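Local coordinates for Iron(III) ABC transporter, periplasmic iron-compound-binding protein (Vibrio cholerae, PDB 5GGY) that probably binds iron(III)-siderophore complexes such as ferric Desferal in the periplasm and hands them to an ABC transporter for iron uptake, at residues A[187-192]-A[266-271]; A[248-253]-A[275-280]. All coordinates share one frame; numbering follows the deposited sequence.

Contact 1. Residues A[187-192]-A[266-271]; sequences EQLGLS and YSAEAI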
loop_
_atom_site.group_PDB
_atom_site.type_symbol
_atom_site.label_atom_id
_atom_site.label_comp_id
_atom_site.label_asym_id
_atom_site.label_seq_id
_atom_site.Cartn_x
_atom_site.Cartn_y
_atom_site.Cartn_z
ATOM N N GLU A 187 -3.441 13.173 -3.557
ATOM C CA GLU A 187 -2.158 13.170 -2.858
ATOM C C GLU A 187 -1.233 12.083 -3.397
ATOM O O GLU A 187 -0.034 12.300 -3.571
ATOM C CB GLU A 187 -2.364 12.978 -1.354
ATOM C CG GLU A 187 -3.154 14.082 -0.674
ATOM C CD GLU A 187 -3.433 13.766 0.780
ATOM O OE1 GLU A 187 -2.933 12.729 1.265
ATOM O OE2 GLU A 187 -4.151 14.546 1.440
ATOM N N GLN A 188 -1.804 10.915 -3.661
ATOM C CA GLN A 188 -1.049 9.783 -4.180
ATOM C C GLN A 188 -0.616 10.023 -5.627
ATOM O O GLN A 188 0.284 9.351 -6.135
ATOM C CB GLN A 188 -1.888 8.506 -4.084
ATOM C CG GLN A 188 -1.085 7.230 -3.964
ATOM C CD GLN A 188 -0.497 7.030 -2.580
ATOM O OE1 GLN A 188 0.549 7.590 -2.251
ATOM N NE2 GLN A 188 -1.166 6.223 -1.765
ATOM N N LEU A 189 -1.261 10.981 -6.285
ATOM C CA LEU A 189 -0.961 11.286 -7.679
ATOM C C LEU A 189 0.030 12.436 -7.795
ATOM O O LEU A 189 0.406 12.835 -8.897
ATOM C CB LEU A 189 -2.246 11.622 -8.436
ATOM C CG LEU A 189 -2.487 10.879 -9.749
ATOM C CD1 LEU A 189 -2.248 9.394 -9.560
ATOM C CD2 LEU A 189 -3.904 11.137 -10.228
ATOM N N GLY A 190 0.450 12.966 -6.650
ATOM C CA GLY A 190 1.357 14.098 -6.619
ATOM C C GLY A 190 0.642 15.431 -6.752
ATOM O O GLY A 190 1.281 16.481 -6.811
ATOM N N LEU A 191 -0.686 15.391 -6.799
ATOM C CA LEU A 191 -1.489 16.600 -6.957
ATOM C C LEU A 191 -1.772 17.284 -5.621
ATOM O O LEU A 191 -1.844 16.630 -4.580
ATOM C CB LEU A 191 -2.806 16.270 -7.664
ATOM C CG LEU A 191 -2.702 15.787 -9.113
ATOM C CD1 LEU A 191 -3.992 15.110 -9.546
ATOM C CD2 LEU A 191 -2.369 16.944 -10.041
ATOM N N SER A 192 -1.930 18.604 -5.657
ATOM C CA SER A 192 -2.283 19.369 -4.466
ATOM C C SER A 192 -3.745 19.804 -4.529
ATOM O O SER A 192 -4.378 19.730 -5.581
ATOM C CB SER A 192 -1.362 20.583 -4.311
ATOM O OG SER A 192 -1.231 21.290 -5.531
ATOM N N TYR A 266 -9.198 3.010 -9.682
ATOM C CA TYR A 266 -10.085 3.462 -10.750
ATOM C C TYR A 266 -10.200 4.980 -10.761
ATOM O O TYR A 266 -10.157 5.608 -11.820
ATOM C CB TYR A 266 -11.472 2.836 -10.594
ATOM C CG TYR A 266 -11.468 1.323 -10.608
ATOM C CD1 TYR A 266 -12.298 0.600 -9.762
ATOM C CD2 TYR A 266 -10.639 0.619 -11.471
ATOM C CE1 TYR A 266 -12.301 -0.780 -9.771
ATOM C CE2 TYR A 266 -10.636 -0.764 -11.488
ATOM C CZ TYR A 266 -11.470 -1.457 -10.636
ATOM O OH TYR A 266 -11.468 -2.832 -10.651
ATOM N N SER A 267 -10.346 5.563 -9.575
ATOM C CA SER A 267 -10.414 7.013 -9.443
ATOM C C SER A 267 -9.144 7.662 -9.982
ATOM O O SER A 267 -9.203 8.643 -10.722
ATOM C CB SER A 267 -10.623 7.417 -7.980
ATOM O OG SER A 267 -11.840 6.910 -7.461
ATOM N N ALA A 268 -8.001 7.096 -9.609
ATOM C CA ALA A 268 -6.703 7.617 -10.026
ATOM C C ALA A 268 -6.552 7.636 -11.541
ATOM O O ALA A 268 -6.031 8.597 -12.102
ATOM C CB ALA A 268 -5.587 6.803 -9.398
ATOM N N GLU A 269 -7.012 6.572 -12.194
ATOM C CA GLU A 269 -6.917 6.455 -13.646
ATOM C C GLU A 269 -7.893 7.390 -14.354
ATOM O O GLU A 269 -7.549 8.012 -15.361
ATOM C CB GLU A 269 -7.165 5.006 -14.079
ATOM C CG GLU A 269 -6.110 4.025 -13.583
ATOM C CD GLU A 269 -6.335 2.614 -14.091
ATOM O OE1 GLU A 269 -7.509 2.215 -14.233
ATOM O OE2 GLU A 269 -5.339 1.906 -14.350
ATOM N N ALA A 270 -9.107 7.487 -13.823
ATOM C CA ALA A 270 -10.142 8.325 -14.418
ATOM C C ALA A 270 -9.810 9.800 -14.242
ATOM O O ALA A 270 -9.987 10.601 -15.160
ATOM C CB ALA A 270 -11.495 8.007 -13.808
ATOM N N ILE A 271 -9.324 10.149 -13.056
ATOM C CA ILE A 271 -8.910 11.516 -12.763
ATOM C C ILE A 271 -7.720 11.918 -13.630
ATOM O O ILE A 271 -7.707 13.007 -14.205
ATOM C CB ILE A 271 -8.557 11.686 -11.270
ATOM C CG1 ILE A 271 -9.837 11.740 -10.428
ATOM C CG2 ILE A 271 -7.718 12.934 -11.047
ATOM C CD1 ILE A 271 -9.591 11.800 -8.932
#

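Contact 2. Residues A[248-253]-A[275-280]; sequences RVNSVR and LLAVAP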
loop_
_atom_site.group_PDB
_atom_site.type_symbol
_atom_site.label_atom_id
_atom_site.label_comp_id
_atom_site.label_asym_id
_atom_site.label_seq_id
_atom_site.Cartn_x
_atom_site.Cartn_y
_atom_site.Cartn_z
ATOM N N ARG A 248 -9.627 25.070 -17.593
ATOM C CA ARG A 248 -9.115 24.130 -16.603
ATOM C C ARG A 248 -10.252 23.440 -15.860
ATOM O O ARG A 248 -10.365 23.530 -14.645
ATOM C CB ARG A 248 -8.195 24.844 -15.616
ATOM C CG ARG A 248 -7.145 25.723 -16.271
ATOM C CD ARG A 248 -6.060 26.120 -15.288
ATOM N NE ARG A 248 -5.526 27.447 -15.580
ATOM C CZ ARG A 248 -5.935 28.563 -14.987
ATOM N NH1 ARG A 248 -6.884 28.518 -14.064
ATOM N NH2 ARG A 248 -5.394 29.727 -15.319
ATOM N N VAL A 249 -11.107 22.758 -16.606
ATOM C CA VAL A 249 -12.227 22.030 -16.022
ATOM C C VAL A 249 -12.620 20.868 -16.930
ATOM O O VAL A 249 -12.581 20.990 -18.157
ATOM C CB VAL A 249 -13.443 22.956 -15.786
ATOM C CG1 VAL A 249 -13.904 23.600 -17.085
ATOM C CG2 VAL A 249 -14.586 22.202 -15.121
ATOM N N ASN A 250 -12.970 19.733 -16.331
ATOM C CA ASN A 250 -13.346 18.556 -17.102
ATOM C C ASN A 250 -14.210 17.588 -16.302
ATOM O O ASN A 250 -14.174 17.572 -15.071
ATOM C CB ASN A 250 -12.094 17.841 -17.611
ATOM C CG ASN A 250 -12.395 16.867 -18.729
ATOM O OD1 ASN A 250 -13.500 16.851 -19.272
ATOM N ND2 ASN A 250 -11.409 16.052 -19.086
ATOM N N SER A 251 -14.995 16.786 -17.013
ATOM C CA SER A 251 -15.821 15.770 -16.379
ATOM C C SER A 251 -15.029 14.480 -16.201
ATOM O O SER A 251 -14.158 14.160 -17.009
ATOM C CB SER A 251 -17.085 15.507 -17.203
ATOM O OG SER A 251 -16.767 14.956 -18.467
ATOM N N VAL A 252 -15.328 13.746 -15.135
ATOM C CA VAL A 252 -14.664 12.475 -14.883
ATOM C C VAL A 252 -15.653 11.323 -15.025
ATOM O O VAL A 252 -16.735 11.351 -14.438
ATOM C CB VAL A 252 -14.025 12.439 -13.478
ATOM C CG1 VAL A 252 -13.245 11.149 -13.284
ATOM C CG2 VAL A 252 -13.117 13.642 -13.273
ATOM N N ARG A 253 -15.273 10.317 -15.808
ATOM C CA ARG A 253 -16.127 9.159 -16.053
ATOM C C ARG A 253 -16.491 8.469 -14.741
ATOM O O ARG A 253 -15.700 8.481 -13.798
ATOM C CB ARG A 253 -15.440 8.179 -17.012
ATOM C CG ARG A 253 -14.113 7.626 -16.529
ATOM C CD ARG A 253 -13.541 6.646 -17.546
ATOM N NE ARG A 253 -12.211 6.177 -17.172
ATOM C CZ ARG A 253 -11.978 5.106 -16.422
ATOM N NH1 ARG A 253 -12.989 4.384 -15.961
ATOM N NH2 ARG A 253 -10.731 4.759 -16.134
ATOM N N LEU A 275 -7.562 14.714 -16.493
ATOM C CA LEU A 275 -6.613 15.778 -16.205
ATOM C C LEU A 275 -5.525 15.861 -17.276
ATOM O O LEU A 275 -4.935 16.922 -17.492
ATOM C CB LEU A 275 -5.987 15.576 -14.824
ATOM C CG LEU A 275 -5.439 16.835 -14.153
ATOM C CD1 LEU A 275 -6.538 17.876 -14.023
ATOM C CD2 LEU A 275 -4.854 16.492 -12.796
ATOM N N LEU A 276 -5.263 14.741 -17.943
ATOM C CA LEU A 276 -4.338 14.729 -19.071
ATOM C C LEU A 276 -4.967 15.446 -20.257
ATOM O O LEU A 276 -4.283 16.135 -21.013
ATOM C CB LEU A 276 -3.948 13.300 -19.451
ATOM C CG LEU A 276 -2.913 12.635 -18.540
ATOM C CD1 LEU A 276 -2.585 11.231 -19.023
ATOM C CD2 LEU A 276 -1.653 13.484 -18.452
ATOM N N ALA A 277 -6.274 15.280 -20.422
ATOM C CA ALA A 277 -7.021 16.145 -21.319
ATOM C C ALA A 277 -7.102 17.507 -20.641
ATOM O O ALA A 277 -6.844 17.607 -19.449
ATOM C CB ALA A 277 -8.400 15.582 -21.608
ATOM N N VAL A 278 -7.434 18.545 -21.408
ATOM C CA VAL A 278 -7.460 19.946 -20.955
ATOM C C VAL A 278 -6.132 20.400 -20.317
ATOM O O VAL A 278 -6.041 21.489 -19.748
ATOM C CB VAL A 278 -8.665 20.228 -19.973
ATOM C CG1 VAL A 278 -9.904 19.439 -20.390
ATOM C CG2 VAL A 278 -8.319 19.971 -18.498
ATOM N N ALA A 279 -5.093 19.581 -20.458
ATOM C CA ALA A 279 -3.747 19.956 -20.033
ATOM C C ALA A 279 -3.099 20.878 -21.065
ATOM O O ALA A 279 -3.405 20.787 -22.255
ATOM C CB ALA A 279 -2.894 18.714 -19.818
ATOM N N PRO A 280 -2.198 21.768 -20.615
ATOM C CA PRO A 280 -1.566 22.720 -21.536
ATOM C C PRO A 280 -0.643 22.059 -22.556
ATOM O O PRO A 280 -0.240 20.910 -22.382
ATOM C CB PRO A 280 -0.765 23.630 -20.599
ATOM C CG PRO A 280 -0.486 22.784 -19.406
ATOM C CD PRO A 280 -1.723 21.951 -19.231
#

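Contact 1. Residues A[187-192]-A[266-271]
Leu189 and Ala268 face each other with their CA atoms 7.2 Å apart, where the chain leaves helix 181-188 and passes beside the middle of helix 262-276. The contact is small, burying 122 Å² in all, and the side chains that make it are buried and apolar. Leu189 carries it with the two methyl groups at its end. CD1 rests on the methyl of Ala268, with CD1 4.2 Å from CB. CD2 reaches two partners on the same helix. It lies 3.8 Å from the carbonyl O of Ala268, and it also meets the branch methyl of Ile271, CD2 to CG2 being 4.3 Å. Ala268 and Ile271 are about one helical turn apart. The CB bonds of all three residues point toward the opposing segment. The carbonyl O of Ala268 also has Thr272 OG1 as a hydrogen-bond partner. Leu151 and Phe144 of helix 130-154 cover the contact further: Leu151 touches Leu189 and Phe144 touches Ala268. Val185 packs on Ala268 and Ile271 from helix 181-188. Nearby, Glu187 OE1 hydrogen-bonds to Ser57 OG of the second subunit. Gly190 follows Leu189 with positive phi (84°), and its N bonds back to Glu187 O at 3.2 Å. This is a Schellman motif, which ends the helix and turns the chain toward strand 192-193. The contact therefore joins a Schellman-capped helix end to the last long helix of the C-terminal alpha/beta lobe, against helix 130-154, the long helix that links the two lobes in siderophore-binding proteins of this family.

Contact 2. Residues A[248-253]-A[275-280]
Strand 249-252 and helix 262-276 form a beta-alpha unit of the C-terminal lobe, and here the type II beta turn after the helix packs on the strand, Val278 meeting Asn250. The helix runs back along the strand, so the turn from Leu276 to Ala279 arrives beside the strand's beginning. Ala277 and Val278 are the two central residues of the turn. Val278 has positive phi (54°), which suits the third position of a type II turn. Its CG1 methyl does most of the touching. It lies 3.8 Å from the backbone O of Val249 and spreads along the side chain of Asn250, with CB, CG and ND2 of Asn250 each 3.9 Å from Val278 CG1. The two side chains cross at a slant. The CB methyl of Ala277 adds a lighter touch, 4.0 Å from Asn250 ND2. CG of Asn250 is anti to the backbone N (chi1 -163°), which carries the amide across from the strand toward the helix end. There ND2 hydrogen-bonds to the carbonyl O of Ser274, so a polar bond to the last helical turn accompanies the apolar cover from Val278. Ser274 also bonds through OG to Ser251 O. Within the sheet, strand 249-252 pairs with the parallel strand 219-223, through backbone bonds between Asn250 and Val220 and between Val252 and Tyr222. The amide's oxygen turns back to its own strand: Ser251 N donates to Asn250 OD1 over 2.7 Å, a weak bond bent to 128° at the hydrogen.

Contacts 1 and 2 share helix 262-276, and their centres lie 12 Å apart. Contact 1 uses the middle of the helix and contact 2 its end and the turn beyond. Different faces are used: Ala268 and Ile271 look to the loop at 187-192, while Ala270 looks to the strand, its CB 3.6 Å from Val252 CG1. Arg253 CG is 3.8 Å from the same Ala270 CB. Another bridge is Leu191 CD1 to Leu275 CD2, also 3.6 Å. Along the chain the segments alternate, and both partners of the helix precede it in sequence. No bound siderophore defines a pocket in this apo form.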